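PDB 5DIY: hyaluronidase from Thermobaculum terrenum, which probably acts as a family GH84 hexosaminidase, an O-GlcNAc hydrolase that removes N-acetylglucosamine joined through oxygen to proteins. Local coordinates for residues N326-V331 with R442-Q447; E333-F338 with I391-L396; D45-H48 with R53-Y56. All coordinates share one frame; numbering follows the deposited sequence.

Contact 1: N326-V331 with R442-Q447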
# COMPACT_ATOMS: atom_id res chain seq x y z
N ASN C 326 6.97 -21.76 -6.49
CA ASN C 326 8.02 -22.63 -7.00
C ASN C 326 8.16 -23.91 -6.16
O ASN C 326 8.31 -25.00 -6.71
CB ASN C 326 9.37 -21.90 -7.05
CG ASN C 326 9.38 -20.73 -8.03
OD1 ASN C 326 8.61 -20.70 -8.98
ND2 ASN C 326 10.25 -19.77 -7.79
N LEU C 327 8.10 -23.76 -4.84
CA LEU C 327 8.30 -24.90 -3.94
C LEU C 327 7.26 -26.00 -4.14
O LEU C 327 7.62 -27.18 -4.21
CB LEU C 327 8.33 -24.46 -2.48
CG LEU C 327 8.66 -25.59 -1.48
CD1 LEU C 327 9.71 -25.15 -0.47
CD2 LEU C 327 7.40 -26.08 -0.76
N PHE C 328 5.98 -25.62 -4.23
CA PHE C 328 4.91 -26.62 -4.36
C PHE C 328 4.89 -27.27 -5.74
O PHE C 328 4.58 -28.45 -5.85
CB PHE C 328 3.54 -26.04 -3.99
CG PHE C 328 3.39 -25.67 -2.53
CD1 PHE C 328 3.72 -26.57 -1.52
CD2 PHE C 328 2.90 -24.42 -2.17
CE1 PHE C 328 3.59 -26.23 -0.19
CE2 PHE C 328 2.75 -24.08 -0.83
CZ PHE C 328 3.10 -24.98 0.16
N LYS C 329 5.23 -26.51 -6.77
CA LYS C 329 5.48 -27.08 -8.10
C LYS C 329 6.62 -28.11 -8.06
O LYS C 329 6.52 -29.20 -8.65
CB LYS C 329 5.79 -25.96 -9.10
CG LYS C 329 6.10 -26.42 -10.52
CD LYS C 329 6.57 -25.25 -11.38
CE LYS C 329 7.38 -25.73 -12.58
NZ LYS C 329 6.55 -26.52 -13.54
N LYS C 330 7.69 -27.79 -7.34
CA LYS C 330 8.82 -28.71 -7.18
C LYS C 330 8.41 -29.98 -6.44
O LYS C 330 8.73 -31.09 -6.87
CB LYS C 330 9.97 -28.00 -6.46
CG LYS C 330 11.24 -28.83 -6.31
CD LYS C 330 11.34 -29.50 -4.94
CE LYS C 330 12.60 -30.34 -4.84
NZ LYS C 330 12.52 -31.23 -3.65
N VAL C 331 7.68 -29.81 -5.33
CA VAL C 331 7.17 -30.94 -4.52
C VAL C 331 6.26 -31.84 -5.35
O VAL C 331 6.37 -33.07 -5.27
CB VAL C 331 6.42 -30.45 -3.25
CG1 VAL C 331 5.65 -31.59 -2.57
CG2 VAL C 331 7.39 -29.82 -2.25
N ARG C 442 -3.49 -22.41 -0.40
CA ARG C 442 -4.86 -22.84 -0.75
C ARG C 442 -4.88 -23.80 -1.93
O ARG C 442 -5.40 -24.92 -1.82
CB ARG C 442 -5.74 -21.63 -1.07
CG ARG C 442 -7.22 -21.95 -1.24
CD ARG C 442 -7.96 -20.78 -1.87
NE ARG C 442 -7.94 -19.62 -0.98
CZ ARG C 442 -8.74 -19.43 0.06
NH1 ARG C 442 -9.68 -20.32 0.38
NH2 ARG C 442 -8.61 -18.33 0.80
N ASN C 443 -4.29 -23.37 -3.06
CA ASN C 443 -4.32 -24.17 -4.30
C ASN C 443 -3.57 -25.49 -4.14
O ASN C 443 -3.98 -26.50 -4.69
CB ASN C 443 -3.78 -23.38 -5.50
CG ASN C 443 -4.61 -22.14 -5.85
OD1 ASN C 443 -5.79 -22.04 -5.52
ND2 ASN C 443 -3.98 -21.20 -6.54
N PHE C 444 -2.48 -25.48 -3.37
CA PHE C 444 -1.75 -26.71 -3.07
C PHE C 444 -2.63 -27.68 -2.28
O PHE C 444 -2.73 -28.85 -2.64
CB PHE C 444 -0.46 -26.43 -2.30
CG PHE C 444 0.32 -27.67 -1.93
CD1 PHE C 444 0.91 -28.45 -2.92
CD2 PHE C 444 0.45 -28.06 -0.59
CE1 PHE C 444 1.63 -29.60 -2.59
CE2 PHE C 444 1.15 -29.21 -0.25
CZ PHE C 444 1.75 -29.98 -1.25
N LEU C 445 -3.29 -27.18 -1.24
CA LEU C 445 -4.18 -28.00 -0.41
C LEU C 445 -5.38 -28.56 -1.19
O LEU C 445 -5.75 -29.73 -1.02
CB LEU C 445 -4.64 -27.21 0.83
CG LEU C 445 -3.51 -26.89 1.82
CD1 LEU C 445 -3.97 -25.92 2.90
CD2 LEU C 445 -2.94 -28.16 2.44
N GLN C 446 -5.96 -27.74 -2.06
CA GLN C 446 -7.05 -28.20 -2.92
C GLN C 446 -6.59 -29.34 -3.83
O GLN C 446 -7.34 -30.28 -4.08
CB GLN C 446 -7.60 -27.05 -3.78
CG GLN C 446 -8.84 -27.38 -4.61
CD GLN C 446 -10.08 -27.60 -3.76
OE1 GLN C 446 -10.49 -26.73 -3.00
NE2 GLN C 446 -10.68 -28.77 -3.87
N GLN C 447 -5.35 -29.26 -4.32
CA GLN C 447 -4.78 -30.29 -5.16
C GLN C 447 -4.49 -31.58 -4.38
O GLN C 447 -4.60 -32.68 -4.94
CB GLN C 447 -3.53 -29.77 -5.89
CG GLN C 447 -2.97 -30.70 -6.98
CD GLN C 447 -4.00 -31.19 -7.97
OE1 GLN C 447 -4.10 -32.38 -8.27
NE2 GLN C 447 -4.79 -30.28 -8.49

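Contact 2: E333-F338 with I391-L396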
# COMPACT_ATOMS: atom_id res chain seq x y z
N GLU C 333 6.22 -32.18 -8.64
CA GLU C 333 7.06 -32.90 -9.61
C GLU C 333 7.79 -34.09 -8.97
O GLU C 333 7.83 -35.17 -9.54
CB GLU C 333 8.05 -31.99 -10.35
CG GLU C 333 8.81 -32.75 -11.43
CD GLU C 333 9.47 -31.87 -12.47
OE1 GLU C 333 10.12 -30.88 -12.08
OE2 GLU C 333 9.36 -32.20 -13.68
N ASP C 334 8.33 -33.89 -7.77
CA ASP C 334 8.93 -34.99 -7.00
C ASP C 334 7.97 -36.17 -6.84
O ASP C 334 8.33 -37.31 -7.13
CB ASP C 334 9.37 -34.51 -5.60
CG ASP C 334 10.68 -33.75 -5.61
OD1 ASP C 334 11.44 -33.83 -6.60
OD2 ASP C 334 10.95 -33.09 -4.59
N PHE C 335 6.74 -35.88 -6.41
CA PHE C 335 5.72 -36.92 -6.28
C PHE C 335 5.39 -37.58 -7.62
O PHE C 335 5.24 -38.80 -7.68
CB PHE C 335 4.44 -36.38 -5.61
CG PHE C 335 4.63 -35.91 -4.18
CD1 PHE C 335 5.70 -36.35 -3.37
CD2 PHE C 335 3.70 -35.05 -3.61
CE1 PHE C 335 5.84 -35.90 -2.07
CE2 PHE C 335 3.83 -34.62 -2.29
CZ PHE C 335 4.89 -35.04 -1.52
N ALA C 336 5.35 -36.80 -8.69
CA ALA C 336 5.08 -37.30 -10.04
C ALA C 336 6.27 -38.00 -10.74
O ALA C 336 6.12 -38.47 -11.88
CB ALA C 336 4.57 -36.15 -10.90
N SER C 337 7.44 -38.05 -10.10
CA SER C 337 8.66 -38.61 -10.70
C SER C 337 9.38 -39.61 -9.79
O SER C 337 10.61 -39.78 -9.88
CB SER C 337 9.62 -37.47 -11.06
OG SER C 337 8.97 -36.46 -11.80
N PHE C 338 8.62 -40.28 -8.93
CA PHE C 338 9.13 -41.29 -7.98
C PHE C 338 10.16 -40.78 -6.96
O PHE C 338 10.93 -41.56 -6.40
CB PHE C 338 9.60 -42.55 -8.73
CG PHE C 338 8.54 -43.62 -8.82
CD1 PHE C 338 7.34 -43.35 -9.47
CD2 PHE C 338 8.72 -44.87 -8.22
CE1 PHE C 338 6.34 -44.31 -9.54
CE2 PHE C 338 7.73 -45.83 -8.29
CZ PHE C 338 6.53 -45.55 -8.95
N ILE C 391 0.73 -35.34 6.42
CA ILE C 391 0.23 -36.60 6.96
C ILE C 391 -0.52 -37.37 5.87
O ILE C 391 -0.34 -38.58 5.73
CB ILE C 391 -0.69 -36.38 8.18
CG1 ILE C 391 0.12 -35.80 9.35
CG2 ILE C 391 -1.35 -37.68 8.61
CD1 ILE C 391 -0.72 -35.02 10.33
N THR C 392 -1.35 -36.66 5.11
CA THR C 392 -2.14 -37.28 4.06
C THR C 392 -1.25 -37.92 2.99
O THR C 392 -1.42 -39.10 2.68
CB THR C 392 -3.12 -36.27 3.43
OG1 THR C 392 -3.96 -35.73 4.46
CG2 THR C 392 -4.00 -36.93 2.37
N PHE C 393 -0.29 -37.15 2.46
CA PHE C 393 0.65 -37.66 1.45
C PHE C 393 1.51 -38.82 1.94
O PHE C 393 1.69 -39.80 1.21
CB PHE C 393 1.58 -36.55 0.93
CG PHE C 393 0.98 -35.66 -0.13
CD1 PHE C 393 0.46 -36.20 -1.30
CD2 PHE C 393 1.01 -34.28 0.01
CE1 PHE C 393 -0.07 -35.38 -2.29
CE2 PHE C 393 0.49 -33.45 -0.98
CZ PHE C 393 -0.05 -34.00 -2.13
N SER C 394 2.03 -38.72 3.16
CA SER C 394 2.85 -39.79 3.75
C SER C 394 2.10 -41.13 3.79
O SER C 394 2.64 -42.17 3.43
CB SER C 394 3.29 -39.43 5.17
OG SER C 394 3.93 -38.17 5.21
N ASN C 395 0.85 -41.08 4.22
CA ASN C 395 0.01 -42.27 4.30
C ASN C 395 -0.50 -42.78 2.96
O ASN C 395 -0.75 -43.97 2.80
CB ASN C 395 -1.12 -42.05 5.29
CG ASN C 395 -0.61 -41.97 6.70
OD1 ASN C 395 -0.10 -42.94 7.21
ND2 ASN C 395 -0.69 -40.80 7.32
N LEU C 396 -0.65 -41.87 2.00
CA LEU C 396 -0.91 -42.25 0.62
C LEU C 396 0.23 -43.11 0.06
O LEU C 396 -0.04 -44.16 -0.55
CB LEU C 396 -1.11 -41.00 -0.24
CG LEU C 396 -1.43 -41.18 -1.72
CD1 LEU C 396 -2.75 -41.90 -1.91
CD2 LEU C 396 -1.44 -39.82 -2.42

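Contact 3: D45-H48 with R53-Y56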
# COMPACT_ATOMS: atom_id res chain seq x y z
N ASP C 45 -11.22 12.11 7.41
CA ASP C 45 -11.48 13.36 8.13
C ASP C 45 -12.51 14.13 7.31
O ASP C 45 -12.20 14.60 6.21
CB ASP C 45 -10.18 14.18 8.31
CG ASP C 45 -10.41 15.54 8.98
OD1 ASP C 45 -11.56 15.92 9.30
OD2 ASP C 45 -9.41 16.26 9.18
N LEU C 46 -13.74 14.23 7.82
CA LEU C 46 -14.83 14.93 7.10
C LEU C 46 -14.48 16.37 6.74
O LEU C 46 -14.83 16.86 5.66
CB LEU C 46 -16.15 14.89 7.90
CG LEU C 46 -16.95 13.59 7.87
CD1 LEU C 46 -18.13 13.67 8.83
CD2 LEU C 46 -17.44 13.27 6.46
N TYR C 47 -13.77 17.03 7.65
CA TYR C 47 -13.37 18.43 7.47
C TYR C 47 -12.28 18.64 6.41
O TYR C 47 -12.08 19.76 5.93
CB TYR C 47 -12.97 19.03 8.82
CG TYR C 47 -14.13 19.02 9.79
CD1 TYR C 47 -15.25 19.81 9.54
CD2 TYR C 47 -14.14 18.20 10.91
CE1 TYR C 47 -16.34 19.81 10.41
CE2 TYR C 47 -15.22 18.18 11.78
CZ TYR C 47 -16.32 18.99 11.52
OH TYR C 47 -17.41 19.00 12.36
N HIS C 48 -11.57 17.57 6.05
CA HIS C 48 -10.63 17.60 4.92
C HIS C 48 -11.34 17.59 3.56
O HIS C 48 -10.83 18.18 2.59
CB HIS C 48 -9.64 16.43 5.02
CG HIS C 48 -8.78 16.26 3.81
ND1 HIS C 48 -7.74 17.11 3.52
CD2 HIS C 48 -8.83 15.36 2.80
CE1 HIS C 48 -7.17 16.73 2.38
NE2 HIS C 48 -7.82 15.67 1.93
N ARG C 53 -15.97 23.07 3.75
CA ARG C 53 -16.37 24.43 4.10
C ARG C 53 -16.41 24.68 5.61
O ARG C 53 -16.21 25.81 6.05
CB ARG C 53 -17.73 24.76 3.50
CG ARG C 53 -17.72 24.79 1.98
CD ARG C 53 -19.08 25.16 1.43
NE ARG C 53 -19.15 25.00 -0.02
CZ ARG C 53 -19.35 23.85 -0.66
NH1 ARG C 53 -19.52 22.70 -0.00
NH2 ARG C 53 -19.39 23.85 -1.99
N GLU C 54 -16.63 23.63 6.41
CA GLU C 54 -16.80 23.78 7.86
C GLU C 54 -15.44 23.98 8.53
O GLU C 54 -14.53 23.17 8.31
CB GLU C 54 -17.48 22.56 8.48
CG GLU C 54 -18.80 22.14 7.84
CD GLU C 54 -19.85 23.23 7.86
OE1 GLU C 54 -20.00 23.90 8.90
OE2 GLU C 54 -20.53 23.39 6.83
N PRO C 55 -15.27 25.06 9.33
CA PRO C 55 -13.99 25.24 10.03
C PRO C 55 -13.82 24.28 11.19
O PRO C 55 -14.81 23.88 11.82
CB PRO C 55 -14.07 26.69 10.53
CG PRO C 55 -15.53 26.95 10.68
CD PRO C 55 -16.21 26.16 9.60
N TYR C 56 -12.58 23.90 11.47
CA TYR C 56 -12.25 23.05 12.62
C TYR C 56 -12.60 23.77 13.93
O TYR C 56 -12.45 24.98 14.03
CB TYR C 56 -10.76 22.69 12.63
CG TYR C 56 -10.35 21.68 11.57
CD1 TYR C 56 -10.63 20.32 11.73
CD2 TYR C 56 -9.65 22.08 10.43
CE1 TYR C 56 -10.25 19.39 10.77
CE2 TYR C 56 -9.26 21.15 9.46
CZ TYR C 56 -9.57 19.81 9.64
OH TYR C 56 -9.19 18.89 8.68

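Contact 1: N326-V331 with R442-Q447
Phe328 and Phe444 stand where the helical segments 326-331 and 442-447 come nearest, their CA atoms 6.8 Å apart. Each helix runs on beyond its segment in both directions and keeps its own backbone bonds, such as Val331 N to Leu327 O and Gln446 N to Arg442 O, and no hydrogen bond passes between the two. Between them lies a pair of aromatic rings. These form an offset stack with centroids 4.2 Å apart and planes tilted by only 12°, although the two side chains cross at about a right angle. The first torsions differ: CG of Phe328 is anti to its carbonyl carbon (chi1 -67°), whereas that of Phe444 is anti to the backbone N (chi1 178°). This brings CD1 of Phe328 above the centre of the Phe444 ring, 3.5 Å from its plane. In return Phe444 CG sits over the face of Phe328 toward the rim, while Phe444 CB stands nearly over the middle, 4.0 Å from the Phe328 centroid, in a CH-pi contact. The pair belongs to the all-helical region that follows the catalytic barrel, and Leu386 of helix 373-398 touches both rings while Leu347 of helix 340-362 packs on Phe328. Flat, apolar phenylalanines suit this buried place, since they meet over a broad surface and bring no polar atom needing a partner. Val331 adds a looser contact, its CG1 approaching Phe444 CZ obliquely at 4.4 Å. With an alanine in place of Phe444, the ring of Phe328 would probably lose its stacking partner and keep only the CB contact, and a gap is likely to open beside Val331 CG1 and Leu386.

Contact 2: E333-F338 with I391-L396
Phe335 and Phe393 carry CG in the same way, anti to the carbonyl carbon and beside the backbone N (chi1 -64° and -82°), and each CB points toward the other helix. The two side chains cross at about a right angle and bridge a backbone separation of 9.3 Å between their CA atoms. One corner of Phe335 does most of the touching: its CE2 lies over the centre of the Phe393 ring, 3.5 Å above the plane, and its closest atom there is Phe393 CD2 at 3.7 Å. The ring planes are inclined at 49°, an oblique meeting. Large apolar rings fit here because they reach across a gap too wide for short side chains. Toward the C-terminal side, Ser337 OG gives a hydrogen bond of 2.8 Å to Glu333 O, a use of serine that ties the turn back to Glu333. The contact packs helix 322-336 against helix 373-398 in the helical region following the TIM barrel, away from the sugar site. Around the rings, Leu344 of helix 340-362 touches both phenylalanines, Phe397 of helix 373-398 meets Phe335, and Val448 of helix 440-451 packs on Phe393.

Contact 3: D45-H48 with R53-Y56
The loop that follows the second strand of the TIM barrel, between strand 37-40 and helix 58-73, folds back on itself here, with Asp45 and Tyr47 meeting Tyr56 and Glu54. Its first half opens with an Asx turn: Asp45 OD1 accepts from Tyr47 N at 3.0 Å, the N-H approaching from above the carboxylate plane. The other oxygen serves the second half. Tyr56 OH donates to Asp45 OD2 over 2.7 Å, arriving on the syn side but 34° out of the carboxylate plane, and Tyr40 OH bonds to the same oxygen. An aspartate suits this place because its short carboxylate can hold a turn with one oxygen and receive hydroxyls with the other; with CG anti to the backbone N (chi1 176°), it is directed at Tyr56. Tyrosine in turn supplies both a hydroxyl for that bond and a ring flank for packing. Tyr47 and Tyr56 pass alongside with opposite headings, their rings obliquely set at 59°, with Tyr47 CB only 3.4 Å from Tyr56 CE1. Lys102 of helix 93-108 joins the halves, its NZ bonding to the carbonyl oxygens of Tyr47 and Glu54, and makes a cation-pi contact with Tyr56. His48, bonded through ND1 to Ala81 O, has its side chain about 5 Å from that of Lys43, which binds N-acetylglucosamine, and about 8 Å from the bound sugar, which places this end of the loop near the sugar site. Glu54 contributes its aliphatic base rather than its charge: its carboxylate turns off elsewhere, while CB lies in the plane of the Tyr47 ring at its edge, 3.5 Å from CE1.

Overall arrangement
Contact 3 comes first along the chain, in a loop of the eight-stranded parallel barrel near the sugar-binding residues. Contacts 1 and 2 lie on the other side of the chain's centre, in the helical region that follows the barrel, with centres about 51 and 62 Å from that of contact 3. Those two share helix 322-336 and are about 12 Å apart between centres, contact 2 being nested within the span that contact 1 closes. They also touch, Phe444 CZ lying 3.7 Å from Phe393 CE2, so four phenylalanines run on from one another and join helices 322-336, 373-398 and 440-451 far from the catalytic pocket.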